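Local coordinates for adapter protein MecA 1 (Bacillus subtilis, PDB 3JTP) that acts as an adaptor that brings ComK and unfolded or aggregated proteins to the ClpC protease, its C-terminal domain being the part that interacts with ClpC, at residues A[21-27]-A[61-65]. The protein carries 3 engineered substitutions. Numbering follows the deposited sequence.
Sequences SLSKLNV and IMLEY. Engineered in segment 61-65: Met62 (natural residue Leu).
Leu22 pushes its forked end into the hollow that Ile61, Met62 and Tyr65 leave along one side of their helix. Its CD1 presses hard on Met62 CG, 3.5 Å away and tighter than usual for two carbons, while CD2, offset on the same side, lies 4.0 Å from that CG; both methyls of the fork rest on it. Met62, an engineered residue, runs extended beyond CG (chi2 177°) past Val27: Val27 CG1 rests 4.2 Å from Met62 CG, and the methyl CE ends 4.1 Å from Val27 O. In the C-terminal domain of MecA this is where the last turns of helices 16-24 and 54-65 meet beside the antiparallel sheet; Phe13 of strand 8-13 and Leu89 of helix 88-96 also touch Leu22, and Leu89 reaches Met62 as well. Nearer the solvent, Tyr65 swings its ring over helix 16-24, with CG beside its own backbone N (chi1 -64°). One face of the ring takes the CB of Ser21, a CH-pi contact with CB 4.0 Å from the Tyr65 centroid and 27° off the normal. Leu25 wedges its methyl CD2 into the notch between Tyr65 and Ile61, 3.8 Å from Tyr65 CE2 and 3.9 Å from Ile61 CG2. The leucine and tyrosine side chains run at about a right angle to each other, and CD2 comes to the ring obliquely.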
loop_
_atom_site.group_PDB
_atom_site.type_symbol
_atom_site.label_atom_id
_atom_site.label_comp_id
_atom_site.label_asym_id
_atom_site.label_seq_id
_atom_site.Cartn_x
_atom_site.Cartn_y
_atom_site.Cartn_z
ATOM N N SER A 21 6.544 8.021 3.066
ATOM C CA SER A 21 7.488 7.399 4.009
ATOM C C SER A 21 7.675 5.921 3.745
ATOM O O SER A 21 8.803 5.454 3.666
ATOM C CB SER A 21 7.049 7.577 5.463
ATOM O OG SER A 21 7.172 8.922 5.863
ATOM N N LEU A 22 6.573 5.176 3.621
ATOM C CA LEU A 22 6.671 3.748 3.351
ATOM C C LEU A 22 7.425 3.505 2.057
ATOM O O LEU A 22 8.272 2.618 1.979
ATOM C CB LEU A 22 5.299 3.104 3.259
ATOM C CG LEU A 22 5.171 1.667 3.768
ATOM C CD1 LEU A 22 4.016 0.968 3.049
ATOM C CD2 LEU A 22 6.440 0.870 3.622
ATOM N N SER A 23 7.110 4.289 1.034
ATOM C CA SER A 23 7.717 4.066 -0.269
ATOM C C SER A 23 9.238 4.252 -0.247
ATOM O O SER A 23 9.957 3.588 -0.986
ATOM C CB SER A 23 7.106 4.976 -1.331
ATOM O OG SER A 23 7.704 6.254 -1.285
ATOM N N LYS A 24 9.729 5.160 0.587
ATOM C CA LYS A 24 11.155 5.440 0.601
ATOM C C LYS A 24 11.918 4.214 1.102
ATOM O O LYS A 24 13.105 4.039 0.797
ATOM C CB LYS A 24 11.463 6.648 1.473
ATOM C CG LYS A 24 12.795 7.280 1.148
ATOM C CD LYS A 24 13.308 8.181 2.269
ATOM C CE LYS A 24 12.689 9.581 2.235
ATOM N NZ LYS A 24 13.721 10.593 2.692
ATOM N N LEU A 25 11.225 3.356 1.850
ATOM C CA LEU A 25 11.862 2.216 2.506
ATOM C C LEU A 25 12.251 1.065 1.569
ATOM O O LEU A 25 12.856 0.076 1.996
ATOM C CB LEU A 25 10.992 1.716 3.654
ATOM C CG LEU A 25 11.447 2.207 5.032
ATOM C CD1 LEU A 25 12.512 3.289 4.906
ATOM C CD2 LEU A 25 10.294 2.686 5.884
ATOM N N ASN A 26 11.920 1.198 0.291
ATOM C CA ASN A 26 12.190 0.133 -0.667
ATOM C C ASN A 26 11.650 -1.220 -0.240
ATOM O O ASN A 26 12.307 -2.243 -0.425
ATOM C CB ASN A 26 13.685 0.023 -0.928
ATOM C CG ASN A 26 14.121 0.862 -2.093
ATOM O OD1 ASN A 26 13.357 1.080 -3.039
ATOM N ND2 ASN A 26 15.356 1.342 -2.038
ATOM N N VAL A 27 10.453 -1.212 0.336
ATOM C CA VAL A 27 9.771 -2.428 0.747
ATOM C C VAL A 27 8.580 -2.640 -0.175
ATOM O O VAL A 27 7.682 -3.436 0.112
ATOM C CB VAL A 27 9.230 -2.293 2.167
ATOM C CG1 VAL A 27 7.974 -1.458 2.152
ATOM C CG2 VAL A 27 8.932 -3.650 2.745
ATOM N N ILE A 61 6.899 -3.687 8.610
ATOM C CA ILE A 61 7.289 -2.295 8.404
ATOM C C ILE A 61 6.147 -1.505 7.796
ATOM O O ILE A 61 5.904 -0.357 8.179
ATOM C CB ILE A 61 8.541 -2.148 7.538
ATOM C CG1 ILE A 61 9.775 -2.560 8.341
ATOM C CG2 ILE A 61 8.695 -0.705 7.060
ATOM C CD1 ILE A 61 10.954 -2.920 7.472
ATOM N N MET A 62 5.429 -2.122 6.860
ATOM C CA MET A 62 4.280 -1.459 6.274
ATOM C C MET A 62 3.342 -1.043 7.392
ATOM O O MET A 62 2.762 0.036 7.345
ATOM C CB MET A 62 3.566 -2.360 5.257
ATOM C CG MET A 62 4.220 -2.411 3.876
ATOM S SD MET A 62 3.365 -3.566 2.784
ATOM C CE MET A 62 3.745 -2.951 1.192
ATOM N N LEU A 63 3.218 -1.887 8.414
ATOM C CA LEU A 63 2.279 -1.631 9.504
ATOM C C LEU A 63 2.769 -0.624 10.528
ATOM O O LEU A 63 2.133 -0.442 11.572
ATOM C CB LEU A 63 1.915 -2.921 10.237
ATOM C CG LEU A 63 1.090 -3.955 9.486
ATOM C CD1 LEU A 63 0.781 -5.115 10.418
ATOM C CD2 LEU A 63 -0.186 -3.330 8.942
ATOM N N GLU A 64 3.905 0.014 10.273
ATOM C CA GLU A 64 4.282 1.146 11.118
ATOM C C GLU A 64 3.659 2.415 10.574
ATOM O O GLU A 64 3.415 3.368 11.316
ATOM C CB GLU A 64 5.794 1.291 11.200
ATOM C CG GLU A 64 6.419 0.131 11.905
ATOM C CD GLU A 64 7.656 0.503 12.644
ATOM O OE1 GLU A 64 8.158 -0.396 13.331
ATOM O OE2 GLU A 64 8.121 1.668 12.556
ATOM N N TYR A 65 3.403 2.405 9.266
ATOM C CA TYR A 65 2.811 3.538 8.585
ATOM C C TYR A 65 1.332 3.346 8.298
ATOM O O TYR A 65 0.638 4.300 7.962
ATOM C CB TYR A 65 3.590 3.824 7.314
ATOM C CG TYR A 65 4.983 4.226 7.671
ATOM C CD1 TYR A 65 5.238 5.476 8.232
ATOM C CD2 TYR A 65 6.027 3.345 7.529
ATOM C CE1 TYR A 65 6.494 5.851 8.606
ATOM C CE2 TYR A 65 7.305 3.711 7.907
ATOM C CZ TYR A 65 7.522 4.971 8.446
ATOM O OH TYR A 65 8.770 5.337 8.809
#